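PDB 3D79: PUA domain-containing protein from Pyrococcus horikoshii, which is of uncharacterised function but, with a Pre-PUA-like region followed by a PUA domain, probably binds RNA. Local coordinates for residues E123-G128 with G145-S150; Q30-E35 with L73-V78. All blocks are in the same frame, centred on the assembly; numbering follows the deposited sequence.

Contact 1 (E123-G128 with G145-S150)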
loop_
_atom_site.group_PDB
_atom_site.type_symbol
_atom_site.label_atom_id
_atom_site.label_comp_id
_atom_site.label_asym_id
_atom_site.label_seq_id
_atom_site.Cartn_x
_atom_site.Cartn_y
_atom_site.Cartn_z
ATOM N N GLU A 123 -8.485 -6.473 11.084
ATOM C CA GLU A 123 -8.540 -6.157 12.519
ATOM C C GLU A 123 -7.147 -6.032 13.153
ATOM O O GLU A 123 -7.000 -5.495 14.253
ATOM C CB GLU A 123 -9.413 -7.167 13.266
ATOM C CG GLU A 123 -10.876 -7.139 12.817
ATOM C CD GLU A 123 -11.855 -7.500 13.921
ATOM O OE1 GLU A 123 -11.418 -7.743 15.068
ATOM O OE2 GLU A 123 -13.075 -7.536 13.634
ATOM N N GLY A 124 -6.127 -6.499 12.435
ATOM C CA GLY A 124 -4.741 -6.375 12.881
ATOM C C GLY A 124 -4.183 -4.966 12.775
ATOM O O GLY A 124 -3.156 -4.656 13.384
ATOM N N ILE A 125 -4.860 -4.114 12.003
ATOM C CA ILE A 125 -4.453 -2.723 11.791
ATOM C C ILE A 125 -4.515 -1.906 13.087
ATOM O O ILE A 125 -5.521 -1.934 13.802
ATOM C CB ILE A 125 -5.340 -2.022 10.707
ATOM C CG1 ILE A 125 -5.076 -2.596 9.315
ATOM C CG2 ILE A 125 -5.104 -0.512 10.688
ATOM C CD1 ILE A 125 -6.187 -2.303 8.310
ATOM N N LYS A 126 -3.431 -1.191 13.379
ATOM C CA LYS A 126 -3.397 -0.218 14.474
ATOM C C LYS A 126 -3.238 1.183 13.909
ATOM O O LYS A 126 -2.705 1.353 12.813
ATOM C CB LYS A 126 -2.223 -0.499 15.410
ATOM C CG LYS A 126 -2.354 -1.781 16.221
ATOM C CD LYS A 126 -1.355 -1.802 17.378
ATOM C CE LYS A 126 0.071 -2.064 16.914
ATOM N NZ LYS A 126 0.278 -3.482 16.504
ATOM N N GLU A 127 -3.690 2.189 14.661
ATOM C CA GLU A 127 -3.454 3.586 14.286
ATOM C C GLU A 127 -1.980 3.773 13.969
ATOM O O GLU A 127 -1.122 3.296 14.714
ATOM C CB GLU A 127 -3.849 4.537 15.421
ATOM C CG GLU A 127 -5.335 4.604 15.708
ATOM C CD GLU A 127 -5.702 5.711 16.690
ATOM O OE1 GLU A 127 -4.874 6.621 16.915
ATOM O OE2 GLU A 127 -6.833 5.678 17.223
ATOM N N GLY A 128 -1.693 4.441 12.856
ATOM C CA GLY A 128 -0.318 4.712 12.445
ATOM C C GLY A 128 0.233 3.734 11.425
ATOM O O GLY A 128 1.229 4.031 10.762
ATOM N N GLY A 145 -2.013 4.353 2.361
ATOM C CA GLY A 145 -2.007 5.429 3.349
ATOM C C GLY A 145 -1.736 4.991 4.766
ATOM O O GLY A 145 -1.268 3.879 5.020
ATOM N N ILE A 146 -2.032 5.896 5.693
ATOM C CA ILE A 146 -1.792 5.685 7.106
ATOM C C ILE A 146 -3.123 5.601 7.833
ATOM O O ILE A 146 -3.981 6.483 7.681
ATOM C CB ILE A 146 -0.955 6.843 7.711
ATOM C CG1 ILE A 146 0.353 7.014 6.930
ATOM C CG2 ILE A 146 -0.702 6.601 9.205
ATOM C CD1 ILE A 146 1.186 8.219 7.343
ATOM N N ALA A 147 -3.290 4.538 8.616
ATOM C CA ALA A 147 -4.492 4.342 9.416
ATOM C C ALA A 147 -4.612 5.407 10.499
ATOM O O ALA A 147 -3.655 5.671 11.230
ATOM C CB ALA A 147 -4.486 2.973 10.045
ATOM N N LEU A 148 -5.790 6.022 10.575
ATOM C CA LEU A 148 -6.104 7.000 11.630
ATOM C C LEU A 148 -7.011 6.378 12.688
ATOM O O LEU A 148 -7.350 7.012 13.702
ATOM C CB LEU A 148 -6.754 8.253 11.032
ATOM C CG LEU A 148 -6.030 8.957 9.878
ATOM C CD1 LEU A 148 -6.887 10.073 9.325
ATOM C CD2 LEU A 148 -4.658 9.470 10.286
ATOM N N MET A 149 -7.407 5.131 12.438
ATOM C CA MET A 149 -8.195 4.321 13.358
ATOM C C MET A 149 -7.622 2.906 13.344
ATOM O O MET A 149 -6.977 2.507 12.375
ATOM C CB MET A 149 -9.654 4.244 12.896
ATOM C CG MET A 149 -10.403 5.567 12.823
ATOM S SD MET A 149 -11.984 5.330 11.989
ATOM C CE MET A 149 -12.796 6.893 12.342
ATOM N N SER A 150 -7.873 2.136 14.398
ATOM C CA SER A 150 -7.575 0.706 14.356
ATOM C C SER A 150 -8.518 0.031 13.354
ATOM O O SER A 150 -9.566 0.587 13.009
ATOM C CB SER A 150 -7.746 0.080 15.736
ATOM O OG SER A 150 -9.122 0.009 16.080
HETATM O O HOH W 1 -8.711 3.680 16.737
#
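G128 and A147 make the one direct hydrogen bond between the two segments: G128 N donates to A147 O over 2.8 Å, nearly straight at 169°, with the donor tilted 28° from the carbonyl plane. It joins the loop ahead of strand 130-135 to the end of strand 141-147 and lies beside the antiparallel pairing of these strands, in which A147 bonds to D129. The backbone of G128 has a positive phi, where a side chain would press on the carbonyl oxygen of E127. Its own oxygen lies against I146 CG2.

I125 turns inward. Its first torsion (chi1 -69°) sets CG2 anti to the backbone N, and this methyl branch meets the A147 methyl, CG2 to CB 3.6 Å; the I125 side chain also packs on V131 and R95. K126 O reaches the same A147 methyl beside I125 CG2.

E127 lies alongside the turn L148-S150. With CG anti to its carbonyl carbon and the chain extended beyond, CG rests on the M149 backbone, 3.7 Å from M149 C. A water then links the end of the side chain to the turn, donating to E127 OE2 at 2.8 Å and accepting from S150 N at 2.9 Å. S150 CA makes a CA-H...O contact of 3.4 Å with I125 O, while S150 OG turns to V153 N and caps helix 151-156.

The chemistry is thus chiefly backbone and water-mediated, round a small apolar centre. M149 O is buried here without a polar partner, probably a modest energetic cost within this corner of the PUA domain.

Contact 2 (Q30-E35 with L73-V78)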
loop_
_atom_site.group_PDB
_atom_site.type_symbol
_atom_site.label_atom_id
_atom_site.label_comp_id
_atom_site.label_asym_id
_atom_site.label_seq_id
_atom_site.Cartn_x
_atom_site.Cartn_y
_atom_site.Cartn_z
ATOM N N GLN A 30 6.681 -8.209 8.550
ATOM C CA GLN A 30 5.895 -7.790 9.705
ATOM C C GLN A 30 4.480 -7.389 9.287
ATOM O O GLN A 30 3.503 -7.757 9.943
ATOM C CB GLN A 30 6.568 -6.638 10.443
ATOM C CG GLN A 30 5.853 -6.273 11.740
ATOM C CD GLN A 30 6.441 -5.049 12.398
ATOM O OE1 GLN A 30 6.409 -3.955 11.838
ATOM N NE2 GLN A 30 6.970 -5.223 13.608
ATOM N N MET A 31 4.387 -6.649 8.187
ATOM C CA MET A 31 3.107 -6.121 7.718
ATOM C C MET A 31 2.204 -7.187 7.104
ATOM O O MET A 31 1.011 -7.248 7.419
ATOM C CB MET A 31 3.339 -4.996 6.712
ATOM C CG MET A 31 4.018 -3.769 7.308
ATOM S SD MET A 31 4.041 -2.375 6.173
ATOM C CE MET A 31 5.232 -2.924 4.942
ATOM N N PHE A 32 2.771 -8.030 6.239
ATOM C CA PHE A 32 1.972 -8.957 5.422
ATOM C C PHE A 32 2.135 -10.431 5.770
ATOM O O PHE A 32 1.397 -11.280 5.260
ATOM C CB PHE A 32 2.304 -8.763 3.947
ATOM C CG PHE A 32 1.960 -7.401 3.434
ATOM C CD1 PHE A 32 0.633 -7.042 3.220
ATOM C CD2 PHE A 32 2.962 -6.474 3.166
ATOM C CE1 PHE A 32 0.303 -5.774 2.748
ATOM C CE2 PHE A 32 2.644 -5.208 2.688
ATOM C CZ PHE A 32 1.312 -4.856 2.484
ATOM N N GLY A 33 3.106 -10.730 6.623
ATOM C CA GLY A 33 3.482 -12.109 6.878
ATOM C C GLY A 33 4.545 -12.530 5.888
ATOM O O GLY A 33 4.623 -11.999 4.775
ATOM N N GLU A 34 5.358 -13.499 6.293
ATOM C CA GLU A 34 6.507 -13.928 5.503
ATOM C C GLU A 34 6.116 -14.462 4.119
ATOM O O GLU A 34 6.848 -14.257 3.153
ATOM C CB GLU A 34 7.343 -14.946 6.302
ATOM C CG GLU A 34 8.732 -15.242 5.732
ATOM C CD GLU A 34 8.700 -16.286 4.629
ATOM O OE1 GLU A 34 7.795 -17.150 4.652
ATOM O OE2 GLU A 34 9.575 -16.243 3.737
ATOM N N GLU A 35 4.960 -15.116 4.017
ATOM C CA GLU A 35 4.514 -15.700 2.748
ATOM C C GLU A 35 4.263 -14.653 1.656
ATOM O O GLU A 35 4.822 -14.750 0.558
ATOM C CB GLU A 35 3.286 -16.596 2.949
ATOM C CG GLU A 35 2.782 -17.251 1.662
ATOM C CD GLU A 35 1.978 -18.513 1.910
ATOM O OE1 GLU A 35 2.522 -19.459 2.520
ATOM O OE2 GLU A 35 0.807 -18.566 1.476
ATOM N N LEU A 73 10.957 4.044 5.642
ATOM C CA LEU A 73 9.779 3.169 5.659
ATOM C C LEU A 73 9.221 2.920 4.264
ATOM O O LEU A 73 9.078 3.849 3.469
ATOM C CB LEU A 73 8.680 3.739 6.563
ATOM C CG LEU A 73 8.981 3.906 8.058
ATOM C CD1 LEU A 73 7.754 4.463 8.764
ATOM C CD2 LEU A 73 9.420 2.599 8.704
ATOM N N ILE A 74 8.899 1.658 3.984
ATOM C CA ILE A 74 8.404 1.272 2.669
ATOM C C ILE A 74 6.980 0.710 2.720
ATOM O O ILE A 74 6.495 0.277 3.774
ATOM C CB ILE A 74 9.356 0.253 1.945
ATOM C CG1 ILE A 74 9.529 -1.034 2.756
ATOM C CG2 ILE A 74 10.722 0.877 1.679
ATOM C CD1 ILE A 74 8.453 -2.066 2.531
ATOM N N PHE A 75 6.325 0.722 1.564
ATOM C CA PHE A 75 5.025 0.080 1.398
ATOM C C PHE A 75 4.800 -0.183 -0.086
ATOM O O PHE A 75 5.281 0.577 -0.920
ATOM C CB PHE A 75 3.893 0.950 1.953
ATOM C CG PHE A 75 2.637 0.180 2.259
ATOM C CD1 PHE A 75 2.592 -0.701 3.338
ATOM C CD2 PHE A 75 1.498 0.330 1.468
ATOM C CE1 PHE A 75 1.443 -1.425 3.626
ATOM C CE2 PHE A 75 0.342 -0.387 1.749
ATOM C CZ PHE A 75 0.311 -1.268 2.831
ATOM N N PRO A 76 4.094 -1.278 -0.432
ATOM C CA PRO A 76 3.820 -1.497 -1.856
ATOM C C PRO A 76 3.129 -0.329 -2.564
ATOM O O PRO A 76 2.235 0.307 -1.999
ATOM C CB PRO A 76 2.890 -2.721 -1.849
ATOM C CG PRO A 76 3.254 -3.445 -0.608
ATOM C CD PRO A 76 3.564 -2.377 0.401
ATOM N N LEU A 77 3.546 -0.068 -3.798
ATOM C CA LEU A 77 2.875 0.900 -4.665
ATOM C C LEU A 77 1.498 0.399 -5.078
ATOM O O LEU A 77 1.226 -0.806 -5.033
ATOM C CB LEU A 77 3.702 1.152 -5.927
ATOM C CG LEU A 77 5.064 1.829 -5.749
ATOM C CD1 LEU A 77 5.866 1.707 -7.021
ATOM C CD2 LEU A 77 4.909 3.296 -5.339
ATOM N N VAL A 78 0.634 1.322 -5.495
ATOM C CA VAL A 78 -0.688 0.940 -6.006
ATOM C C VAL A 78 -0.556 0.019 -7.227
ATOM O O VAL A 78 -1.294 -0.969 -7.330
ATOM C CB VAL A 78 -1.607 2.168 -6.279
ATOM C CG1 VAL A 78 -2.962 1.724 -6.830
ATOM C CG2 VAL A 78 -1.825 2.949 -4.987
#
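M31 carries CG anti to its carbonyl carbon (chi1 -65°), and this torsion with an extended chi2 brings SD to the rim of the F75 ring; the bend at chi3 (-71°) turns CE toward the backbone of I74. F75 crosses M31 obliquely, its CG anti to the backbone N, and the ring reaches toward the helix end. The result is a Met-aromatic contact at the ring edge: M31 SD lies in the ring plane, 4.8 Å from the centroid of F75 and 3.6 Å from its CD1. M31 CE meanwhile touches I74 O at 3.6 Å and, more loosely, I74 CD1.

F32 crosses F75 at about a right angle. Its CZ stands 3.6 Å from F75 CE1, with the two ring planes inclined at 34° and centroids 5.6 Å apart. The edge of F32 also meets P76, CE2 to CD 3.8 Å, while P76 CD lies over one face of F75 near its rim. Beyond the two segments, F75 meets the ring of F130, and I74 packs on I24 and L28 of helix 18-32.

With an alanine at F75, M31 SD and F32 CZ would probably lose their shared aromatic partner and a gap open between helix and strand. With no hydrogen bond across it, the contact relies on sulfur-aromatic and apolar packing to hold the end of helix 18-32 against the edge strand of the Pre-PUA-like sheet.

In the fold
Contact 2 belongs to the Pre-PUA-like region and contact 1 to the PUA domain; along the chain contact 2 closes before contact 1 opens. Their centres are 14 Å apart and their nearest atoms about 5 Å, so they approach without touching. F130, just after the 123-128 loop, has its ring against F75 of contact 2, and V131 beside it packs on I125 and A147 of contact 1; strand 130-135 therefore reaches both. Contact 2 is buried, 7 Å from the chain centre, whereas contact 1 lies 12 Å out and is partly exposed. No ligand or RNA marks a site near either, so any bearing on RNA binding remains open.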